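PDB 3A32: threonine--tRNA ligase catalytic subunit from Aeropyrum pernix, which probably catalyses the two-step attachment of threonine to tRNA(Thr), with ATP activation through Thr-AMP, and lacks the domain for editing mischarged seryl-tRNA. Local coordinates for residues A165-P170 and I175-D180; E230-A235 and Y257-D262; K61-R66 and R311-S316. All coordinates share one frame; numbering follows the deposited sequence.

Contact 1: residues A165-P170 and I175-D180. With ZN (zinc ion), chain G.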
ATOM      1  N   ALA A 165      -1.701  15.312   2.009  1.00  6.19           N
ATOM      2  CA  ALA A 165      -0.346  15.779   2.247  1.00  6.04           C
ATOM      3  C   ALA A 165      -0.414  17.037   3.068  1.00  7.25           C
ATOM      4  O   ALA A 165      -1.454  17.713   3.096  1.00  8.46           O
ATOM      5  CB  ALA A 165       0.386  16.011   0.923  1.00  5.63           C
ATOM      6  N   HIS A 166       0.667  17.312   3.775  1.00  7.05           N
ATOM      7  CA  HIS A 166       0.835  18.523   4.523  1.00  7.90           C
ATOM      8  C   HIS A 166       2.148  19.192   4.149  1.00  8.24           C
ATOM      9  O   HIS A 166       3.178  18.528   3.946  1.00  8.59           O
ATOM     10  CB  HIS A 166       0.684  18.252   6.036  1.00  9.10           C
ATOM     11  CG  HIS A 166      -0.700  17.812   6.385  1.00  9.44           C
ATOM     12  ND1 HIS A 166      -1.084  16.492   6.352  1.00  8.73           N
ATOM     13  CD2 HIS A 166      -1.825  18.522   6.614  1.00  7.85           C
ATOM     14  CE1 HIS A 166      -2.371  16.396   6.614  1.00  5.57           C
ATOM     15  NE2 HIS A 166      -2.845  17.613   6.784  1.00  6.46           N
ATOM     16  N   ILE A 167       2.086  20.512   4.013  1.00  8.03           N
ATOM     17  CA  ILE A 167       3.218  21.285   3.575  1.00  7.32           C
ATOM     18  C   ILE A 167       3.458  22.428   4.543  1.00  8.64           C
ATOM     19  O   ILE A 167       2.552  23.213   4.850  1.00  9.55           O
ATOM     20  CB  ILE A 167       2.990  21.842   2.152  1.00  6.93           C
ATOM     21  CG1 ILE A 167       2.560  20.729   1.220  1.00  5.29           C
ATOM     22  CG2 ILE A 167       4.266  22.593   1.597  1.00  2.25           C
ATOM     23  CD1 ILE A 167       2.699  21.139  -0.251  1.00  5.80           C
ATOM     24  N   ILE A 168       4.684  22.521   5.030  1.00  9.32           N
ATOM     25  CA  ILE A 168       5.119  23.663   5.843  1.00  8.40           C
ATOM     26  C   ILE A 168       6.105  24.465   4.991  1.00  8.53           C
ATOM     27  O   ILE A 168       7.215  24.000   4.716  1.00  7.67           O
ATOM     28  CB  ILE A 168       5.754  23.162   7.161  1.00  8.45           C
ATOM     29  CG1 ILE A 168       4.704  22.343   7.908  1.00  8.15           C
ATOM     30  CG2 ILE A 168       6.342  24.329   7.985  1.00  7.62           C
ATOM     31  CD1 ILE A 168       5.141  21.695   9.198  1.00  6.99           C
ATOM     32  N   VAL A 169       5.670  25.638   4.532  1.00  7.82           N
ATOM     33  CA  VAL A 169       6.406  26.368   3.486  1.00  8.79           C
ATOM     34  C   VAL A 169       6.682  27.832   3.897  1.00 10.51           C
ATOM     35  O   VAL A 169       5.740  28.523   4.294  1.00 11.80           O
ATOM     36  CB  VAL A 169       5.662  26.359   2.109  1.00  7.46           C
ATOM     37  CG1 VAL A 169       4.229  26.678   2.246  1.00  5.44           C
ATOM     38  CG2 VAL A 169       6.298  27.310   1.194  1.00  7.53           C
ATOM     39  N   PRO A 170       7.967  28.289   3.839  1.00 11.10           N
ATOM     40  CA  PRO A 170       8.257  29.695   4.190  1.00 11.44           C
ATOM     41  C   PRO A 170       7.594  30.626   3.218  1.00 11.27           C
ATOM     42  O   PRO A 170       7.323  30.231   2.080  1.00 11.75           O
ATOM     43  CB  PRO A 170       9.776  29.792   3.996  1.00 11.69           C
ATOM     44  CG  PRO A 170      10.270  28.400   4.188  1.00 11.61           C
ATOM     45  CD  PRO A 170       9.208  27.570   3.486  1.00 10.68           C
ATOM     46  N   ILE A 175       3.903  30.763  -2.942  1.00 13.31           N
ATOM     47  CA  ILE A 175       3.217  30.875  -4.236  1.00 12.75           C
ATOM     48  C   ILE A 175       3.581  29.684  -5.162  1.00 13.36           C
ATOM     49  O   ILE A 175       2.694  29.060  -5.798  1.00 13.26           O
ATOM     50  CB  ILE A 175       3.481  32.269  -4.929  1.00 13.14           C
ATOM     51  CG1 ILE A 175       2.851  33.431  -4.122  1.00 12.60           C
ATOM     52  CG2 ILE A 175       3.034  32.252  -6.396  1.00 11.33           C
ATOM     53  CD1 ILE A 175       3.324  34.869  -4.539  1.00 10.20           C
ATOM     54  N   ASP A 176       4.866  29.348  -5.206  1.00 12.82           N
ATOM     55  CA  ASP A 176       5.354  28.235  -6.025  1.00 13.16           C
ATOM     56  C   ASP A 176       4.773  26.879  -5.568  1.00 12.89           C
ATOM     57  O   ASP A 176       4.477  26.006  -6.397  1.00 12.64           O
ATOM     58  CB  ASP A 176       6.882  28.147  -5.924  1.00 13.76           C
ATOM     59  CG  ASP A 176       7.649  29.197  -6.811  1.00 15.75           C
ATOM     60  OD1 ASP A 176       7.085  29.892  -7.664  1.00 16.13           O
ATOM     61  OD2 ASP A 176       8.866  29.331  -6.616  1.00 19.16           O
ATOM     62  N   VAL A 177       4.679  26.686  -4.252  1.00 11.29           N
ATOM     63  CA  VAL A 177       4.130  25.488  -3.686  1.00 10.53           C
ATOM     64  C   VAL A 177       2.663  25.321  -4.080  1.00  9.87           C
ATOM     65  O   VAL A 177       2.251  24.238  -4.530  1.00 10.00           O
ATOM     66  CB  VAL A 177       4.315  25.490  -2.142  1.00 11.63           C
ATOM     67  CG1 VAL A 177       3.272  24.622  -1.471  1.00 11.57           C
ATOM     68  CG2 VAL A 177       5.775  25.044  -1.758  1.00 12.03           C
ATOM     69  N   VAL A 178       1.887  26.409  -3.961  1.00  8.94           N
ATOM     70  CA  VAL A 178       0.479  26.412  -4.363  1.00  8.20           C
ATOM     71  C   VAL A 178       0.314  26.057  -5.831  1.00  9.43           C
ATOM     72  O   VAL A 178      -0.550  25.226  -6.205  1.00  9.71           O
ATOM     73  CB  VAL A 178      -0.278  27.769  -3.989  1.00  7.84           C
ATOM     74  CG1 VAL A 178      -1.763  27.731  -4.463  1.00  5.66           C
ATOM     75  CG2 VAL A 178      -0.260  27.979  -2.513  1.00  5.36           C
ATOM     76  N   TYR A 179       1.134  26.705  -6.666  1.00 10.19           N
ATOM     77  CA  TYR A 179       1.115  26.485  -8.085  1.00 10.89           C
ATOM     78  C   TYR A 179       1.483  25.029  -8.411  1.00 10.92           C
ATOM     79  O   TYR A 179       0.805  24.385  -9.203  1.00 11.36           O
ATOM     80  CB  TYR A 179       2.054  27.477  -8.787  1.00 13.06           C
ATOM     81  CG  TYR A 179       2.035  27.320 -10.284  1.00 15.31           C
ATOM     82  CD1 TYR A 179       0.987  27.864 -11.062  1.00 15.45           C
ATOM     83  CD2 TYR A 179       3.043  26.599 -10.926  1.00 16.44           C
ATOM     84  CE1 TYR A 179       0.966  27.670 -12.442  1.00 16.41           C
ATOM     85  CE2 TYR A 179       3.040  26.427 -12.292  1.00 16.42           C
ATOM     86  CZ  TYR A 179       2.021  26.959 -13.029  1.00 16.80           C
ATOM     87  OH  TYR A 179       2.061  26.732 -14.377  1.00 21.85           O
ATOM     88  N   ASP A 180       2.551  24.521  -7.796  1.00  9.91           N
ATOM     89  CA  ASP A 180       3.020  23.175  -8.009  1.00  9.06           C
ATOM     90  C   ASP A 180       1.980  22.116  -7.679  1.00  8.90           C
ATOM     91  O   ASP A 180       1.919  21.082  -8.374  1.00  8.67           O
ATOM     92  CB  ASP A 180       4.277  22.905  -7.180  1.00  9.16           C
ATOM     93  CG  ASP A 180       5.550  23.636  -7.756  1.00 12.28           C
ATOM     94  OD1 ASP A 180       5.503  24.211  -8.857  1.00  9.28           O
ATOM     95  OD2 ASP A 180       6.603  23.611  -7.084  1.00 15.79           O
TER
HETATM   96 ZN    ZN G 708      -4.797  17.884   7.026  1.00 11.72          ZN
HETATM   97  O   HOH W   1      -5.497  17.084   5.305  1.00 15.13           O

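Contact 2: residues E230-A235 and Y257-D262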
ATOM      1  N   GLU A 230      -3.265  36.271  -0.764  1.00 14.39           N
ATOM      2  CA  GLU A 230      -2.428  36.752  -1.821  1.00 16.99           C
ATOM      3  C   GLU A 230      -1.534  35.642  -2.408  1.00 16.04           C
ATOM      4  O   GLU A 230      -1.290  35.639  -3.605  1.00 17.23           O
ATOM      5  CB  GLU A 230      -1.674  37.996  -1.356  1.00 17.76           C
ATOM      6  CG  GLU A 230      -0.270  37.844  -1.168  1.00 26.69           C
ATOM      7  CD  GLU A 230       0.470  38.619  -2.217  1.00 39.23           C
ATOM      8  OE1 GLU A 230       1.454  39.320  -1.840  1.00 40.26           O
ATOM      9  OE2 GLU A 230       0.026  38.548  -3.407  1.00 43.61           O
ATOM     10  N   ALA A 231      -1.114  34.653  -1.622  1.00 14.42           N
ATOM     11  CA  ALA A 231      -0.433  33.486  -2.273  1.00 14.06           C
ATOM     12  C   ALA A 231      -1.353  32.756  -3.288  1.00 13.23           C
ATOM     13  O   ALA A 231      -0.928  32.412  -4.405  1.00 12.99           O
ATOM     14  CB  ALA A 231       0.154  32.526  -1.239  1.00 12.55           C
ATOM     15  N   LEU A 232      -2.628  32.591  -2.915  1.00 12.52           N
ATOM     16  CA  LEU A 232      -3.634  31.927  -3.760  1.00 11.51           C
ATOM     17  C   LEU A 232      -4.007  32.706  -4.991  1.00 11.83           C
ATOM     18  O   LEU A 232      -4.351  32.115  -6.019  1.00 12.25           O
ATOM     19  CB  LEU A 232      -4.906  31.626  -2.945  1.00 10.72           C
ATOM     20  CG  LEU A 232      -4.762  30.643  -1.791  1.00 10.35           C
ATOM     21  CD1 LEU A 232      -6.027  30.644  -0.892  1.00 11.45           C
ATOM     22  CD2 LEU A 232      -4.448  29.204  -2.303  1.00  8.76           C
ATOM     23  N   ARG A 233      -3.983  34.038  -4.885  1.00 11.57           N
ATOM     24  CA  ARG A 233      -4.311  34.898  -6.009  1.00 12.21           C
ATOM     25  C   ARG A 233      -3.217  34.880  -7.058  1.00 12.27           C
ATOM     26  O   ARG A 233      -3.510  34.723  -8.241  1.00 12.94           O
ATOM     27  CB  ARG A 233      -4.607  36.338  -5.556  1.00 12.20           C
ATOM     28  CG  ARG A 233      -5.938  36.484  -4.891  1.00 14.57           C
ATOM     29  CD  ARG A 233      -6.211  37.923  -4.536  1.00 18.49           C
ATOM     30  NE  ARG A 233      -7.470  38.026  -3.831  1.00 18.35           N
ATOM     31  CZ  ARG A 233      -7.593  38.523  -2.609  1.00 21.54           C
ATOM     32  NH1 ARG A 233      -6.528  38.996  -1.969  1.00 23.34           N
ATOM     33  NH2 ARG A 233      -8.783  38.588  -2.040  1.00 19.00           N
ATOM     34  N   GLU A 234      -1.964  35.015  -6.634  1.00 13.02           N
ATOM     35  CA  GLU A 234      -0.836  34.938  -7.561  1.00 14.12           C
ATOM     36  C   GLU A 234      -0.725  33.588  -8.237  1.00 13.33           C
ATOM     37  O   GLU A 234      -0.528  33.521  -9.434  1.00 13.12           O
ATOM     38  CB  GLU A 234       0.484  35.253  -6.859  1.00 14.80           C
ATOM     39  CG  GLU A 234       0.593  36.683  -6.407  1.00 22.42           C
ATOM     40  CD  GLU A 234       0.763  37.711  -7.598  1.00 28.64           C
ATOM     41  OE1 GLU A 234       0.775  37.304  -8.810  1.00 26.41           O
ATOM     42  OE2 GLU A 234       0.884  38.927  -7.277  1.00 29.61           O
ATOM     43  N   ALA A 235      -0.848  32.520  -7.452  1.00 13.29           N
ATOM     44  CA  ALA A 235      -0.798  31.160  -7.991  1.00 13.01           C
ATOM     45  C   ALA A 235      -1.903  30.934  -9.033  1.00 12.43           C
ATOM     46  O   ALA A 235      -1.618  30.471 -10.146  1.00 11.86           O
ATOM     47  CB  ALA A 235      -0.841  30.084  -6.858  1.00 11.16           C
ATOM     48  N   TYR A 257     -10.233  28.777   9.932  1.00 10.65           N
ATOM     49  CA  TYR A 257      -8.761  28.681  10.141  1.00  9.92           C
ATOM     50  C   TYR A 257      -7.911  28.953   8.919  1.00  9.90           C
ATOM     51  O   TYR A 257      -6.692  28.762   8.995  1.00 11.54           O
ATOM     52  CB  TYR A 257      -8.327  27.301  10.697  1.00 10.02           C
ATOM     53  CG  TYR A 257      -8.909  26.156   9.899  1.00 10.58           C
ATOM     54  CD1 TYR A 257      -8.225  25.580   8.829  1.00 10.53           C
ATOM     55  CD2 TYR A 257     -10.196  25.683  10.192  1.00 12.84           C
ATOM     56  CE1 TYR A 257      -8.813  24.524   8.088  1.00 10.20           C
ATOM     57  CE2 TYR A 257     -10.785  24.651   9.470  1.00 11.82           C
ATOM     58  CZ  TYR A 257     -10.083  24.063   8.435  1.00 11.93           C
ATOM     59  OH  TYR A 257     -10.723  23.048   7.750  1.00 11.93           O
ATOM     60  N   GLY A 258      -8.501  29.346   7.788  1.00  9.14           N
ATOM     61  CA  GLY A 258      -7.670  29.806   6.703  1.00  8.84           C
ATOM     62  C   GLY A 258      -8.372  29.684   5.375  1.00  8.49           C
ATOM     63  O   GLY A 258      -9.352  28.973   5.271  1.00  9.05           O
ATOM     64  N   PRO A 259      -7.882  30.417   4.358  1.00  8.18           N
ATOM     65  CA  PRO A 259      -8.475  30.426   3.012  1.00  7.67           C
ATOM     66  C   PRO A 259      -8.093  29.151   2.247  1.00  8.50           C
ATOM     67  O   PRO A 259      -7.220  28.383   2.727  1.00  9.01           O
ATOM     68  CB  PRO A 259      -7.835  31.635   2.349  1.00  6.55           C
ATOM     69  CG  PRO A 259      -6.495  31.792   3.055  1.00  7.28           C
ATOM     70  CD  PRO A 259      -6.669  31.262   4.457  1.00  6.99           C
ATOM     71  N   LYS A 260      -8.722  28.929   1.084  1.00  7.87           N
ATOM     72  CA  LYS A 260      -8.497  27.708   0.303  1.00  8.60           C
ATOM     73  C   LYS A 260      -8.749  27.878  -1.176  1.00  8.46           C
ATOM     74  O   LYS A 260      -9.343  28.848  -1.614  1.00  8.50           O
ATOM     75  CB  LYS A 260      -9.390  26.559   0.810  1.00  8.60           C
ATOM     76  CG  LYS A 260     -10.862  26.960   0.956  1.00 10.62           C
ATOM     77  CD  LYS A 260     -11.794  25.733   1.059  1.00 10.96           C
ATOM     78  CE  LYS A 260     -13.241  26.210   1.291  1.00 12.95           C
ATOM     79  NZ  LYS A 260     -14.184  25.057   1.151  1.00 19.20           N
ATOM     80  N   LEU A 261      -8.316  26.875  -1.929  1.00  9.19           N
ATOM     81  CA  LEU A 261      -8.564  26.746  -3.344  1.00  9.42           C
ATOM     82  C   LEU A 261      -9.104  25.329  -3.596  1.00  9.84           C
ATOM     83  O   LEU A 261      -8.527  24.321  -3.114  1.00  9.75           O
ATOM     84  CB  LEU A 261      -7.224  26.937  -4.029  1.00  9.85           C
ATOM     85  CG  LEU A 261      -6.976  26.834  -5.509  1.00 12.17           C
ATOM     86  CD1 LEU A 261      -5.643  27.507  -5.762  1.00 11.08           C
ATOM     87  CD2 LEU A 261      -6.976  25.352  -5.999  1.00 14.78           C
ATOM     88  N   ASP A 262     -10.172  25.228  -4.383  1.00  8.94           N
ATOM     89  CA  ASP A 262     -10.757  23.927  -4.728  1.00  8.34           C
ATOM     90  C   ASP A 262     -10.575  23.675  -6.196  1.00  8.33           C
ATOM     91  O   ASP A 262     -10.671  24.595  -6.999  1.00  7.25           O
ATOM     92  CB  ASP A 262     -12.231  23.905  -4.399  1.00  8.02           C
ATOM     93  CG  ASP A 262     -12.464  23.874  -2.902  1.00 11.46           C
ATOM     94  OD1 ASP A 262     -11.832  22.993  -2.250  1.00 11.83           O
ATOM     95  OD2 ASP A 262     -13.223  24.746  -2.393  1.00 12.68           O
TER

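Contact 3: residues K61-R66 and R311-S316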
ATOM      1  N   LYS A  61       4.662   6.857  -5.092  1.00  4.91           N
ATOM      2  CA  LYS A  61       5.831   7.111  -5.948  1.00  5.46           C
ATOM      3  C   LYS A  61       5.788   8.440  -6.680  1.00  6.01           C
ATOM      4  O   LYS A  61       6.837   9.110  -6.778  1.00  6.67           O
ATOM      5  CB  LYS A  61       6.065   5.947  -6.936  1.00  5.38           C
ATOM      6  CG  LYS A  61       6.395   4.615  -6.218  1.00  5.15           C
ATOM      7  CD  LYS A  61       6.418   3.402  -7.143  1.00  4.28           C
ATOM      8  CE  LYS A  61       6.846   2.194  -6.334  1.00  3.04           C
ATOM      9  NZ  LYS A  61       6.890   0.928  -7.130  1.00  5.48           N
ATOM     10  N   PHE A  62       4.605   8.820  -7.193  1.00  5.91           N
ATOM     11  CA  PHE A  62       4.409  10.161  -7.789  1.00  5.89           C
ATOM     12  C   PHE A  62       4.795  11.274  -6.809  1.00  6.63           C
ATOM     13  O   PHE A  62       5.545  12.195  -7.157  1.00  6.00           O
ATOM     14  CB  PHE A  62       2.979  10.386  -8.287  1.00  5.21           C
ATOM     15  CG  PHE A  62       2.719  11.821  -8.761  1.00  6.76           C
ATOM     16  CD1 PHE A  62       3.386  12.338  -9.893  1.00  7.44           C
ATOM     17  CD2 PHE A  62       1.819  12.645  -8.083  1.00  6.14           C
ATOM     18  CE1 PHE A  62       3.166  13.670 -10.317  1.00  8.15           C
ATOM     19  CE2 PHE A  62       1.592  13.968  -8.480  1.00  9.41           C
ATOM     20  CZ  PHE A  62       2.258  14.483  -9.622  1.00  9.05           C
ATOM     21  N   HIS A  63       4.318  11.152  -5.563  1.00  6.08           N
ATOM     22  CA  HIS A  63       4.654  12.118  -4.547  1.00  6.08           C
ATOM     23  C   HIS A  63       6.088  12.100  -4.120  1.00  5.80           C
ATOM     24  O   HIS A  63       6.698  13.161  -3.977  1.00  6.48           O
ATOM     25  CB  HIS A  63       3.677  12.018  -3.391  1.00  5.04           C
ATOM     26  CG  HIS A  63       2.338  12.597  -3.738  1.00  5.83           C
ATOM     27  ND1 HIS A  63       1.374  11.893  -4.431  1.00  4.54           N
ATOM     28  CD2 HIS A  63       1.827  13.831  -3.533  1.00  3.41           C
ATOM     29  CE1 HIS A  63       0.297  12.645  -4.566  1.00  3.70           C
ATOM     30  NE2 HIS A  63       0.564  13.845  -4.081  1.00  3.47           N
ATOM     31  N   ALA A  64       6.663  10.918  -3.963  1.00  5.54           N
ATOM     32  CA  ALA A  64       8.099  10.843  -3.655  1.00  5.93           C
ATOM     33  C   ALA A  64       9.012  11.523  -4.745  1.00  6.64           C
ATOM     34  O   ALA A  64       9.984  12.216  -4.414  1.00  8.67           O
ATOM     35  CB  ALA A  64       8.498   9.440  -3.364  1.00  3.32           C
ATOM     36  N   ARG A  65       8.658  11.390  -6.022  1.00  6.72           N
ATOM     37  CA  ARG A  65       9.387  12.007  -7.129  1.00  6.85           C
ATOM     38  C   ARG A  65       9.254  13.544  -7.241  1.00  7.69           C
ATOM     39  O   ARG A  65      10.104  14.203  -7.844  1.00  8.08           O
ATOM     40  CB  ARG A  65       8.891  11.368  -8.432  1.00  5.91           C
ATOM     41  CG  ARG A  65       9.460   9.972  -8.576  1.00  9.63           C
ATOM     42  CD  ARG A  65       8.663   9.063  -9.445  1.00 17.80           C
ATOM     43  NE  ARG A  65       8.526   9.531 -10.827  1.00 24.32           N
ATOM     44  CZ  ARG A  65       9.469   9.446 -11.771  1.00 27.75           C
ATOM     45  NH1 ARG A  65      10.665   8.917 -11.490  1.00 27.65           N
ATOM     46  NH2 ARG A  65       9.194   9.893 -13.007  1.00 28.77           N
ATOM     47  N   ARG A  66       8.160  14.073  -6.699  1.00  6.20           N
ATOM     48  CA  ARG A  66       7.859  15.469  -6.595  1.00  6.12           C
ATOM     49  C   ARG A  66       8.368  16.094  -5.277  1.00  6.33           C
ATOM     50  O   ARG A  66       8.117  17.249  -5.035  1.00  6.75           O
ATOM     51  CB  ARG A  66       6.314  15.662  -6.678  1.00  5.67           C
ATOM     52  CG  ARG A  66       5.624  15.162  -7.992  1.00  6.24           C
ATOM     53  CD  ARG A  66       5.980  15.976  -9.243  1.00  5.79           C
ATOM     54  NE  ARG A  66       5.622  17.365  -8.992  1.00 12.23           N
ATOM     55  CZ  ARG A  66       5.544  18.354  -9.902  1.00 13.65           C
ATOM     56  NH1 ARG A  66       5.794  18.125 -11.192  1.00 11.17           N
ATOM     57  NH2 ARG A  66       5.188  19.581  -9.499  1.00 12.77           N
ATOM     58  N   ARG A 311      -3.443  19.564   1.750  1.00  6.20           N
ATOM     59  CA  ARG A 311      -3.812  19.488   0.330  1.00  5.76           C
ATOM     60  C   ARG A 311      -4.123  18.070  -0.102  1.00  5.56           C
ATOM     61  O   ARG A 311      -3.474  17.150   0.347  1.00  6.68           O
ATOM     62  CB  ARG A 311      -2.722  20.109  -0.558  1.00  6.46           C
ATOM     63  CG  ARG A 311      -1.278  19.597  -0.380  1.00  5.11           C
ATOM     64  CD  ARG A 311      -0.826  18.639  -1.504  1.00  5.67           C
ATOM     65  NE  ARG A 311      -1.397  17.283  -1.464  1.00  6.07           N
ATOM     66  CZ  ARG A 311      -1.123  16.328  -2.364  1.00  5.98           C
ATOM     67  NH1 ARG A 311      -0.271  16.564  -3.373  1.00  9.49           N
ATOM     68  NH2 ARG A 311      -1.686  15.128  -2.253  1.00  5.57           N
ATOM     69  N   ALA A 312      -5.124  17.874  -0.956  1.00  5.45           N
ATOM     70  CA  ALA A 312      -5.281  16.603  -1.661  1.00  4.49           C
ATOM     71  C   ALA A 312      -5.484  16.953  -3.119  1.00  4.80           C
ATOM     72  O   ALA A 312      -5.967  18.030  -3.394  1.00  7.09           O
ATOM     73  CB  ALA A 312      -6.476  15.811  -1.103  1.00  3.20           C
ATOM     74  N   LEU A 313      -5.192  16.040  -4.043  1.00  4.81           N
ATOM     75  CA  LEU A 313      -5.465  16.237  -5.471  1.00  5.31           C
ATOM     76  C   LEU A 313      -6.803  15.654  -5.844  1.00  6.73           C
ATOM     77  O   LEU A 313      -7.568  16.308  -6.501  1.00  8.16           O
ATOM     78  CB  LEU A 313      -4.364  15.646  -6.374  1.00  4.19           C
ATOM     79  CG  LEU A 313      -2.884  15.926  -6.012  1.00  5.17           C
ATOM     80  CD1 LEU A 313      -1.959  15.243  -7.014  1.00  5.19           C
ATOM     81  CD2 LEU A 313      -2.525  17.423  -5.926  1.00  3.47           C
ATOM     82  N   LEU A 314      -7.071  14.412  -5.438  1.00  8.55           N
ATOM     83  CA  LEU A 314      -8.322  13.710  -5.715  1.00  8.29           C
ATOM     84  C   LEU A 314      -9.310  13.996  -4.592  1.00  8.84           C
ATOM     85  O   LEU A 314     -10.473  14.256  -4.853  1.00  7.79           O
ATOM     86  CB  LEU A 314      -8.062  12.194  -5.797  1.00  8.33           C
ATOM     87  CG  LEU A 314      -6.946  11.694  -6.732  1.00  9.91           C
ATOM     88  CD1 LEU A 314      -6.808  10.134  -6.759  1.00  5.60           C
ATOM     89  CD2 LEU A 314      -7.141  12.267  -8.135  1.00  4.89           C
ATOM     90  N   GLY A 315      -8.834  13.944  -3.335  1.00  9.23           N
ATOM     91  CA  GLY A 315      -9.720  14.137  -2.170  1.00  9.73           C
ATOM     92  C   GLY A 315     -10.006  12.796  -1.537  1.00 10.04           C
ATOM     93  O   GLY A 315      -9.084  12.063  -1.251  1.00 11.32           O
ATOM     94  N   SER A 316     -11.276  12.442  -1.348  1.00  8.84           N
ATOM     95  CA  SER A 316     -11.614  11.070  -1.046  1.00  8.00           C
ATOM     96  C   SER A 316     -11.420  10.262  -2.327  1.00  7.96           C
ATOM     97  O   SER A 316     -11.980  10.584  -3.368  1.00  6.30           O
ATOM     98  CB  SER A 316     -13.042  10.977  -0.554  1.00  7.94           C
ATOM     99  OG  SER A 316     -13.496   9.631  -0.525  1.00  8.93           O
TER

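Contact 1: residues A165-P170 and I175-D180
Ile167 and Val169 meet Val177 on one side of their strand, while the imidazole of His166 leaves from the other, its NE2 edge on the zinc ion and the rings of His115 and His310 set steeply against it, at about 80° and 75° between planes. NE2 of His166 binds the zinc at 2.0 Å, and CD2 and CE1 of the same ring stand at nearly equal distances from the metal. ND1 is hydrogen-bonded to His115, so both ring nitrogens are engaged and the rotation of the imidazole is fixed. Cys112 and His310 supply the other protein ligands of the zinc, and a water 2.0 Å from the ion ZN takes a further position. In threonyl-tRNA synthetases such a zinc receives the amino and hydroxyl groups of threonine, which is probably its role here.

The hydrophobic side rests on the forked end of Val177. Its CG1, anti to the backbone N (chi1 155°), lies 3.7 Å from Ile167 CD1 and 3.8 Å from Ile167 CG2, so this one methyl touches both branches of the isoleucine. The other methyl, Val177 CG2, packs 3.8 Å from Val169 CG2. Each strand side chain runs antiparallel alongside the valine, which sits astride residues two apart on the strand.

Backbone hydrogen bonds tie strand 159-170 to strands 134-143 and 306-316 at its two sides. Helix 174-191, which follows it after a short connection, packs against one face of this sheet, and the adjacent Val178 reaches Ile281 and Phe283 of strand 273-284 and Ala235 of helix 222-243.

Contact 2: residues E230-A235 and Y257-D262
Leu232 reaches from its helix onto Pro259, Lys260 and Leu261, and its two methyls divide the work. CD1 sits 3.8 Å from Pro259 CB and equally near the backbone N of Lys260, pressing against the chain just where the strand begins. CD2 leans the other way, 4.0 Å from both CB and CD1 of Leu261, whose side chain crosses that of the leucine at a slant. With CG anti to its carbonyl carbon (chi1 -64°), Leu232 spreads this fork over the strand. An alanine here would remove both methyls and is likely to leave Pro259 and Leu261 without their cover from this helix segment.

The back of the helix is looser and polar: Glu230 and Arg233 face solvent there, Arg233 forming a salt bridge with Glu249. Lys260 instead points away from the helix, to the face of the sheet that carries the zinc site, and its NZ forms a long salt bridge with Asp262 OD2, 3.7 Å away. Helix 222-243, beside helix 174-191, covers the other face of the largely antiparallel sheet that is the hallmark of the class II aminoacyl-tRNA synthetase catalytic domain.

Contact 3: residues K61-R66 and R311-S316
His63, Leu313 and Arg311 carry this buried contact, in which the long motif 1 helix of a class II synthetase, 48-65, meets the strand that leads into the motif 3 helix, 317-327. The histidine and the arginine approach from opposite directions. Arg311 NH1 donates a hydrogen bond of 2.9 Å to His63 NE2, and the donor lies practically in the imidazole plane, although the bond is bent to 139° at the hydrogen. The two planes are 72° apart, and His63 NE2 lies somewhat out of the guanidinium plane. His63 ND1 is bonded to Leu59 O one turn back in the helix, which fixes the ring and is consistent with NE2 serving as the acceptor. Arg311 is clasped further by Asp163 O at NH2 and by Tyr68 OH at NH1; its chain, bent at chi2 and chi3, curls round to bring the guanidinium to these partners. On the dimer side of the helix, Lys61 pairs with Glu57 of its own chain and with Glu57 of the second subunit.

Leu313 provides the apolar half, reaching both the histidine and the phenylalanine that precedes it. Arg66 CG lies over one face of the Phe62 ring, toward its rim, while the leucine comes to the edge. Leu313 CD1 stands 4.1 Å from His63 NE2 and, near the plane of the phenyl ring, 4.0 Å from Phe62 CE2.

All three contacts are buried and reach the same catalytic sheet. Contacts 1 and 2 are held by apolar side chains, with the zinc ligand His166 on the opposite side of the strand in contact 1. They share a helical layer: Ile175 CD1 lies 3.7 Å from Glu234 CB, joining helix 174-191 to helix 222-243. Contact 2 borders solvent through Glu230 and Arg233 on the back of its helix, though its touching residues are mostly buried. Contact 3, closest to the centre of the chain, adds a histidine-arginine hydrogen bond and a helix that reaches the second subunit. It adjoins contact 1 where Ala165 O and Arg311 N are 3.0 Å apart, probably hydrogen-bonded, whereas contacts 2 and 3 do not touch.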